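Local coordinates for substrate-binding protein (Synechococcus sp., PDB 6WPN), which probably binds a sugar or oligosaccharide in the periplasm for uptake, as a member of the bacterial extracellular solute-binding proteins, at residues Y182-E195 against G235-A249. Numbering follows the deposited sequence.
Sequences YGLFVTVVPDDSAE and GLLPREVVSQGQRRA
Thr187 and Val188 join the 182-195 loop to the 235-249 segment through two adjacent hydrogen bonds. Thr187 OG1 donates to Gln244 O over 2.8 Å, reaching that oxygen from 42° above its carbonyl plane. With OG1 anti to the backbone N (chi1 -174°), the hydroxyl also accepts from Val189 N, two residues on; this ST turn fixes its rotation, so the one oxygen donates a hydrogen bond across the contact and accepts another within its own loop. The backbone bond from Val188 N to Val241 O, 3.0 Å long, is nearly straight at 173° at the hydrogen. A side-on grip within 235-249 follows: Arg248 NE and NH2 both hold Glu240 OE2, NE at 2.7 Å, while NH1 of the same arginine turns to Glu251. The Thr187 and Val188 bonds thus tie the irregular chain before helix 195-202 to the 3-10 turn 239-241 and to Gln244, and Arg248-Glu240 holds that turn to the start of helix 246-254, in a solute-binding-protein fold where helix 219-233 lies against the same contact through Trp228 and Tyr232. The Phe185 ring is inserted between Val241 and Ala249. Val241 CG1 sits 3.7 Å from the ring centroid, a CH-pi contact, and Ala249 N lies 4.1 Å above the opposite face. Glu240 CG meets the ring edge, and the Arg248 side chain runs at about a right angle to that of Phe185. Farther along, Pro238 CG lies over one face of the Tyr182 ring, 3.9 Å from its centroid, and also touches Phe185 CD2, wedging the proline against both aromatics. Beside Pro238, Leu184 CD2 packs on Leu237 CD2 at 3.6 Å.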
ATOM      1  N   TYR A 182      10.599  16.046  13.839  1.00 46.55           N
ATOM      2  CA  TYR A 182       9.530  16.178  12.860  1.00 47.03           C
ATOM      3  C   TYR A 182       8.326  15.327  13.242  1.00 45.39           C
ATOM      4  O   TYR A 182       8.473  14.204  13.735  1.00 43.28           O
ATOM      5  CB  TYR A 182      10.051  15.807  11.466  1.00 42.11           C
ATOM      6  CG  TYR A 182      11.018  16.844  10.943  1.00 41.60           C
ATOM      7  CD1 TYR A 182      10.558  18.007  10.338  1.00 45.14           C
ATOM      8  CD2 TYR A 182      12.393  16.688  11.104  1.00 36.53           C
ATOM      9  CE1 TYR A 182      11.439  18.970   9.877  1.00 44.92           C
ATOM     10  CE2 TYR A 182      13.284  17.647  10.646  1.00 32.39           C
ATOM     11  CZ  TYR A 182      12.797  18.784  10.034  1.00 38.67           C
ATOM     12  OH  TYR A 182      13.664  19.748   9.574  1.00 56.48           O
ATOM     13  N   GLY A 183       7.129  15.866  12.989  1.00 44.86           N
ATOM     14  CA  GLY A 183       5.910  15.170  13.356  1.00 31.96           C
ATOM     15  C   GLY A 183       5.532  14.042  12.421  1.00 39.84           C
ATOM     16  O   GLY A 183       4.944  13.048  12.860  1.00 47.40           O
ATOM     17  N   LEU A 184       5.831  14.179  11.131  1.00 40.54           N
ATOM     18  CA  LEU A 184       5.476  13.152  10.158  1.00 45.00           C
ATOM     19  C   LEU A 184       6.368  13.297   8.930  1.00 43.19           C
ATOM     20  O   LEU A 184       7.131  14.256   8.797  1.00 40.33           O
ATOM     21  CB  LEU A 184       3.993  13.231   9.775  1.00 37.67           C
ATOM     22  CG  LEU A 184       3.576  14.371   8.848  1.00 46.20           C
ATOM     23  CD1 LEU A 184       2.198  14.092   8.266  1.00 37.72           C
ATOM     24  CD2 LEU A 184       3.595  15.719   9.580  1.00 47.32           C
ATOM     25  N   PHE A 185       6.253  12.321   8.029  1.00 46.80           N
ATOM     26  CA  PHE A 185       7.094  12.258   6.835  1.00 37.73           C
ATOM     27  C   PHE A 185       6.255  11.637   5.727  1.00 39.02           C
ATOM     28  O   PHE A 185       6.010  10.429   5.749  1.00 38.48           O
ATOM     29  CB  PHE A 185       8.351  11.422   7.096  1.00 31.96           C
ATOM     30  CG  PHE A 185       9.361  11.450   5.978  1.00 36.19           C
ATOM     31  CD1 PHE A 185       9.108  10.834   4.761  1.00 38.86           C
ATOM     32  CD2 PHE A 185      10.590  12.059   6.167  1.00 36.30           C
ATOM     33  CE1 PHE A 185      10.040  10.855   3.746  1.00 40.80           C
ATOM     34  CE2 PHE A 185      11.532  12.080   5.156  1.00 45.68           C
ATOM     35  CZ  PHE A 185      11.259  11.479   3.942  1.00 42.59           C
ATOM     36  N   VAL A 186       5.816  12.441   4.766  1.00 40.62           N
ATOM     37  CA  VAL A 186       5.101  11.930   3.602  1.00 41.81           C
ATOM     38  C   VAL A 186       5.891  12.330   2.364  1.00 43.15           C
ATOM     39  O   VAL A 186       6.095  13.523   2.108  1.00 39.22           O
ATOM     40  CB  VAL A 186       3.656  12.446   3.540  1.00 52.28           C
ATOM     41  CG1 VAL A 186       2.959  11.912   2.302  1.00 48.13           C
ATOM     42  CG2 VAL A 186       2.900  12.046   4.799  1.00 52.67           C
ATOM     43  N   THR A 187       6.344  11.336   1.606  1.00 39.30           N
ATOM     44  CA  THR A 187       7.211  11.595   0.471  1.00 42.33           C
ATOM     45  C   THR A 187       6.420  12.166  -0.702  1.00 50.30           C
ATOM     46  O   THR A 187       5.243  11.851  -0.906  1.00 51.12           O
ATOM     47  CB  THR A 187       7.938  10.320   0.039  1.00 39.93           C
ATOM     48  OG1 THR A 187       8.885  10.639  -0.988  1.00 39.58           O
ATOM     49  CG2 THR A 187       6.951   9.279  -0.494  1.00 37.54           C
ATOM     50  N   VAL A 188       7.083  13.027  -1.469  1.00 48.86           N
ATOM     51  CA  VAL A 188       6.531  13.581  -2.696  1.00 44.88           C
ATOM     52  C   VAL A 188       7.422  13.230  -3.893  1.00 49.99           C
ATOM     53  O   VAL A 188       7.377  13.880  -4.934  1.00 57.91           O
ATOM     54  CB  VAL A 188       6.288  15.100  -2.543  1.00 51.49           C
ATOM     55  CG1 VAL A 188       7.586  15.862  -2.433  1.00 58.50           C
ATOM     56  CG2 VAL A 188       5.405  15.664  -3.654  1.00 52.40           C
ATOM     57  N   VAL A 189       8.234  12.185  -3.744  1.00 49.55           N
ATOM     58  CA  VAL A 189       9.024  11.627  -4.839  1.00 50.85           C
ATOM     59  C   VAL A 189       8.033  10.950  -5.778  1.00 58.95           C
ATOM     60  O   VAL A 189       7.318  10.030  -5.351  1.00 57.45           O
ATOM     61  CB  VAL A 189      10.104  10.663  -4.325  1.00 44.53           C
ATOM     62  CG1 VAL A 189      10.741   9.901  -5.478  1.00 39.08           C
ATOM     63  CG2 VAL A 189      11.160  11.434  -3.550  1.00 36.77           C
ATOM     64  N   PRO A 190       7.964  11.366  -7.050  1.00 66.79           N
ATOM     65  CA  PRO A 190       6.816  10.990  -7.903  1.00 70.01           C
ATOM     66  C   PRO A 190       6.393   9.529  -7.875  1.00 80.58           C
ATOM     67  O   PRO A 190       5.216   9.244  -7.625  1.00 88.73           O
ATOM     68  CB  PRO A 190       7.297  11.405  -9.298  1.00 68.32           C
ATOM     69  CG  PRO A 190       8.182  12.573  -9.044  1.00 74.00           C
ATOM     70  CD  PRO A 190       8.884  12.290  -7.735  1.00 72.36           C
ATOM     71  N   ASP A 191       7.305   8.594  -8.117  1.00 90.82           N
ATOM     72  CA  ASP A 191       6.899   7.195  -8.173  1.00 98.96           C
ATOM     73  C   ASP A 191       7.399   6.402  -6.975  1.00 87.94           C
ATOM     74  O   ASP A 191       7.959   5.311  -7.126  1.00 83.52           O
ATOM     75  CB  ASP A 191       7.322   6.553  -9.491  1.00122.92           C
ATOM     76  CG  ASP A 191       6.317   6.822 -10.605  1.00140.39           C
ATOM     77  OD1 ASP A 191       5.158   7.171 -10.279  1.00142.07           O
ATOM     78  OD2 ASP A 191       6.671   6.676 -11.794  1.00149.02           O
ATOM     79  N   ASP A 192       7.199   6.951  -5.780  1.00 81.97           N
ATOM     80  CA  ASP A 192       7.496   6.241  -4.546  1.00 81.89           C
ATOM     81  C   ASP A 192       6.161   5.933  -3.882  1.00 73.56           C
ATOM     82  O   ASP A 192       5.215   5.531  -4.566  1.00 82.07           O
ATOM     83  CB  ASP A 192       8.408   7.071  -3.636  1.00 86.06           C
ATOM     84  CG  ASP A 192       9.231   6.213  -2.682  1.00 94.15           C
ATOM     85  OD1 ASP A 192       8.671   5.703  -1.684  1.00 84.96           O
ATOM     86  OD2 ASP A 192      10.444   6.041  -2.942  1.00101.73           O
ATOM     87  N   SER A 193       6.065   6.110  -2.571  1.00 68.61           N
ATOM     88  CA  SER A 193       4.822   5.798  -1.880  1.00 62.56           C
ATOM     89  C   SER A 193       3.673   6.639  -2.420  1.00 68.40           C
ATOM     90  O   SER A 193       3.857   7.772  -2.871  1.00 75.65           O
ATOM     91  CB  SER A 193       4.972   6.040  -0.380  1.00 59.33           C
ATOM     92  OG  SER A 193       3.714   5.985   0.269  1.00 65.18           O
ATOM     93  N   ALA A 194       2.475   6.063  -2.386  1.00 62.29           N
ATOM     94  CA  ALA A 194       1.266   6.749  -2.814  1.00 51.05           C
ATOM     95  C   ALA A 194       0.524   7.381  -1.646  1.00 50.07           C
ATOM     96  O   ALA A 194      -0.620   7.818  -1.814  1.00 56.54           O
ATOM     97  CB  ALA A 194       0.344   5.784  -3.564  1.00 53.57           C
ATOM     98  N   GLU A 195       1.148   7.431  -0.465  1.00 52.04           N
ATOM     99  CA  GLU A 195       0.462   7.946   0.714  1.00 52.72           C
ATOM    100  C   GLU A 195       0.008   9.380   0.501  1.00 45.04           C
ATOM    101  O   GLU A 195      -1.067   9.775   0.962  1.00 49.81           O
ATOM    102  CB  GLU A 195       1.367   7.850   1.944  1.00 65.09           C
ATOM    103  CG  GLU A 195       0.650   8.199   3.245  1.00 73.20           C
ATOM    104  CD  GLU A 195       1.586   8.285   4.435  1.00 78.19           C
ATOM    105  OE1 GLU A 195       2.771   7.898   4.296  1.00 80.26           O
ATOM    106  OE2 GLU A 195       1.136   8.760   5.506  1.00 71.66           O
ATOM    107  N   GLY A 235       8.647  24.889   7.495  1.00 54.10           N
ATOM    108  CA  GLY A 235       9.656  24.124   8.202  1.00 48.61           C
ATOM    109  C   GLY A 235       9.118  22.980   9.027  1.00 49.41           C
ATOM    110  O   GLY A 235       9.836  22.449   9.879  1.00 54.09           O
ATOM    111  N   LEU A 236       7.878  22.563   8.773  1.00 40.87           N
ATOM    112  CA  LEU A 236       7.232  21.523   9.559  1.00 38.75           C
ATOM    113  C   LEU A 236       7.500  20.126   9.033  1.00 46.21           C
ATOM    114  O   LEU A 236       7.390  19.160   9.796  1.00 44.82           O
ATOM    115  CB  LEU A 236       5.722  21.766   9.600  1.00 38.31           C
ATOM    116  CG  LEU A 236       5.336  23.125  10.187  1.00 44.12           C
ATOM    117  CD1 LEU A 236       3.824  23.261  10.271  1.00 51.65           C
ATOM    118  CD2 LEU A 236       5.981  23.336  11.546  1.00 36.21           C
ATOM    119  N   LEU A 237       7.828  19.998   7.763  1.00 47.09           N
ATOM    120  CA  LEU A 237       8.179  18.708   7.201  1.00 38.29           C
ATOM    121  C   LEU A 237       9.681  18.614   6.992  1.00 36.61           C
ATOM    122  O   LEU A 237      10.342  19.630   6.758  1.00 46.54           O
ATOM    123  CB  LEU A 237       7.470  18.485   5.868  1.00 41.04           C
ATOM    124  CG  LEU A 237       5.960  18.325   5.983  1.00 41.21           C
ATOM    125  CD1 LEU A 237       5.358  18.074   4.610  1.00 38.66           C
ATOM    126  CD2 LEU A 237       5.640  17.187   6.943  1.00 34.69           C
ATOM    127  N   PRO A 238      10.248  17.413   7.081  1.00 40.75           N
ATOM    128  CA  PRO A 238      11.672  17.251   6.758  1.00 33.31           C
ATOM    129  C   PRO A 238      11.943  17.720   5.337  1.00 40.17           C
ATOM    130  O   PRO A 238      11.131  17.514   4.432  1.00 45.54           O
ATOM    131  CB  PRO A 238      11.905  15.743   6.910  1.00 37.44           C
ATOM    132  CG  PRO A 238      10.787  15.263   7.794  1.00 42.55           C
ATOM    133  CD  PRO A 238       9.611  16.139   7.460  1.00 36.60           C
ATOM    134  N   ARG A 239      13.083  18.381   5.145  1.00 38.46           N
ATOM    135  CA  ARG A 239      13.362  18.946   3.832  1.00 46.13           C
ATOM    136  C   ARG A 239      13.502  17.867   2.767  1.00 47.29           C
ATOM    137  O   ARG A 239      13.232  18.125   1.589  1.00 41.67           O
ATOM    138  CB  ARG A 239      14.628  19.798   3.871  1.00 44.50           C
ATOM    139  CG  ARG A 239      14.471  21.137   4.546  1.00 55.72           C
ATOM    140  CD  ARG A 239      15.804  21.853   4.527  1.00 75.35           C
ATOM    141  NE  ARG A 239      15.759  23.171   5.147  1.00 91.35           N
ATOM    142  CZ  ARG A 239      16.839  23.896   5.422  1.00 98.28           C
ATOM    143  NH1 ARG A 239      16.715  25.090   5.984  1.00104.80           N
ATOM    144  NH2 ARG A 239      18.045  23.419   5.137  1.00 99.52           N
ATOM    145  N   GLU A 240      13.873  16.649   3.157  1.00 37.83           N
ATOM    146  CA  GLU A 240      14.139  15.598   2.189  1.00 42.72           C
ATOM    147  C   GLU A 240      12.889  14.833   1.780  1.00 38.76           C
ATOM    148  O   GLU A 240      13.009  13.800   1.114  1.00 41.05           O
ATOM    149  CB  GLU A 240      15.193  14.622   2.728  1.00 53.43           C
ATOM    150  CG  GLU A 240      14.790  13.864   3.993  1.00 51.76           C
ATOM    151  CD  GLU A 240      15.320  14.507   5.268  1.00 54.78           C
ATOM    152  OE1 GLU A 240      15.493  15.745   5.292  1.00 51.56           O
ATOM    153  OE2 GLU A 240      15.579  13.763   6.244  1.00 51.97           O
ATOM    154  N   VAL A 241      11.696  15.316   2.140  1.00 31.31           N
ATOM    155  CA  VAL A 241      10.495  14.679   1.616  1.00 33.59           C
ATOM    156  C   VAL A 241      10.377  14.900   0.115  1.00 38.00           C
ATOM    157  O   VAL A 241       9.761  14.085  -0.578  1.00 38.68           O
ATOM    158  CB  VAL A 241       9.218  15.176   2.325  1.00 35.94           C
ATOM    159  CG1 VAL A 241       9.220  14.783   3.803  1.00 31.80           C
ATOM    160  CG2 VAL A 241       9.065  16.670   2.167  1.00 31.18           C
ATOM    161  N   VAL A 242      10.987  15.968  -0.413  1.00 38.39           N
ATOM    162  CA  VAL A 242      10.956  16.220  -1.852  1.00 36.36           C
ATOM    163  C   VAL A 242      11.966  15.383  -2.613  1.00 46.58           C
ATOM    164  O   VAL A 242      11.956  15.393  -3.851  1.00 49.91           O
ATOM    165  CB  VAL A 242      11.193  17.705  -2.188  1.00 40.91           C
ATOM    166  CG1 VAL A 242      10.095  18.577  -1.578  1.00 32.57           C
ATOM    167  CG2 VAL A 242      12.574  18.150  -1.722  1.00 35.61           C
ATOM    168  N   SER A 243      12.846  14.665  -1.920  1.00 43.25           N
ATOM    169  CA  SER A 243      13.899  13.937  -2.602  1.00 52.12           C
ATOM    170  C   SER A 243      14.100  12.504  -2.124  1.00 48.54           C
ATOM    171  O   SER A 243      14.800  11.748  -2.807  1.00 52.53           O
ATOM    172  CB  SER A 243      15.227  14.696  -2.486  1.00 39.64           C
ATOM    173  OG  SER A 243      15.658  14.737  -1.147  1.00 44.13           O
ATOM    174  N   GLN A 244      13.516  12.099  -0.998  1.00 42.24           N
ATOM    175  CA  GLN A 244      13.700  10.757  -0.461  1.00 43.91           C
ATOM    176  C   GLN A 244      12.348  10.161  -0.091  1.00 44.50           C
ATOM    177  O   GLN A 244      11.398  10.882   0.234  1.00 35.65           O
ATOM    178  CB  GLN A 244      14.634  10.767   0.772  1.00 39.65           C
ATOM    179  CG  GLN A 244      16.091  11.082   0.436  1.00 38.64           C
ATOM    180  CD  GLN A 244      16.998  11.111   1.652  1.00 39.36           C
ATOM    181  OE1 GLN A 244      16.649  11.664   2.694  1.00 46.15           O
ATOM    182  NE2 GLN A 244      18.171  10.518   1.522  1.00 42.77           N
ATOM    183  N   GLY A 245      12.270   8.833  -0.141  1.00 49.85           N
ATOM    184  CA  GLY A 245      11.036   8.115   0.083  1.00 50.52           C
ATOM    185  C   GLY A 245      10.894   7.600   1.500  1.00 50.87           C
ATOM    186  O   GLY A 245      11.563   8.062   2.431  1.00 45.97           O
ATOM    187  N   GLN A 246      10.029   6.594   1.656  1.00 47.72           N
ATOM    188  CA  GLN A 246       9.662   6.104   2.980  1.00 46.24           C
ATOM    189  C   GLN A 246      10.802   5.370   3.673  1.00 50.98           C
ATOM    190  O   GLN A 246      10.746   5.178   4.892  1.00 64.50           O
ATOM    191  CB  GLN A 246       8.441   5.190   2.875  1.00 59.77           C
ATOM    192  CG  GLN A 246       7.154   5.927   2.548  1.00 69.37           C
ATOM    193  CD  GLN A 246       6.818   7.000   3.569  1.00 77.84           C
ATOM    194  OE1 GLN A 246       6.904   6.771   4.780  1.00 74.00           O
ATOM    195  NE2 GLN A 246       6.445   8.184   3.084  1.00 70.87           N
ATOM    196  N   ARG A 247      11.828   4.948   2.933  1.00 47.75           N
ATOM    197  CA  ARG A 247      13.000   4.369   3.578  1.00 55.80           C
ATOM    198  C   ARG A 247      13.704   5.392   4.459  1.00 52.20           C
ATOM    199  O   ARG A 247      14.269   5.036   5.499  1.00 48.64           O
ATOM    200  CB  ARG A 247      13.963   3.828   2.521  1.00 61.23           C
ATOM    201  CG  ARG A 247      13.414   2.649   1.736  1.00 74.89           C
ATOM    202  CD  ARG A 247      14.427   2.142   0.723  1.00 89.48           C
ATOM    203  NE  ARG A 247      13.901   1.042  -0.086  1.00100.74           N
ATOM    204  CZ  ARG A 247      14.567   0.465  -1.083  1.00107.90           C
ATOM    205  NH1 ARG A 247      15.787   0.886  -1.398  1.00110.00           N
ATOM    206  NH2 ARG A 247      14.015  -0.527  -1.771  1.00106.73           N
ATOM    207  N   ARG A 248      13.680   6.666   4.059  1.00 44.58           N
ATOM    208  CA  ARG A 248      14.216   7.723   4.908  1.00 38.90           C
ATOM    209  C   ARG A 248      13.334   7.945   6.132  1.00 40.46           C
ATOM    210  O   ARG A 248      13.843   8.195   7.233  1.00 38.97           O
ATOM    211  CB  ARG A 248      14.368   9.011   4.100  1.00 34.26           C
ATOM    212  CG  ARG A 248      14.756  10.232   4.912  1.00 35.67           C
ATOM    213  CD  ARG A 248      16.085  10.042   5.604  1.00 30.12           C
ATOM    214  NE  ARG A 248      16.489  11.252   6.309  1.00 36.15           N
ATOM    215  CZ  ARG A 248      17.598  11.362   7.032  1.00 35.93           C
ATOM    216  NH1 ARG A 248      18.421  10.330   7.154  1.00 38.42           N
ATOM    217  NH2 ARG A 248      17.887  12.508   7.628  1.00 36.55           N
ATOM    218  N   ALA A 249      12.009   7.864   5.962  1.00 36.14           N
ATOM    219  CA  ALA A 249      11.118   7.962   7.114  1.00 34.46           C
ATOM    220  C   ALA A 249      11.404   6.849   8.107  1.00 38.47           C
ATOM    221  O   ALA A 249      11.483   7.087   9.319  1.00 45.09           O
ATOM    222  CB  ALA A 249       9.659   7.901   6.666  1.00 31.96           C
TER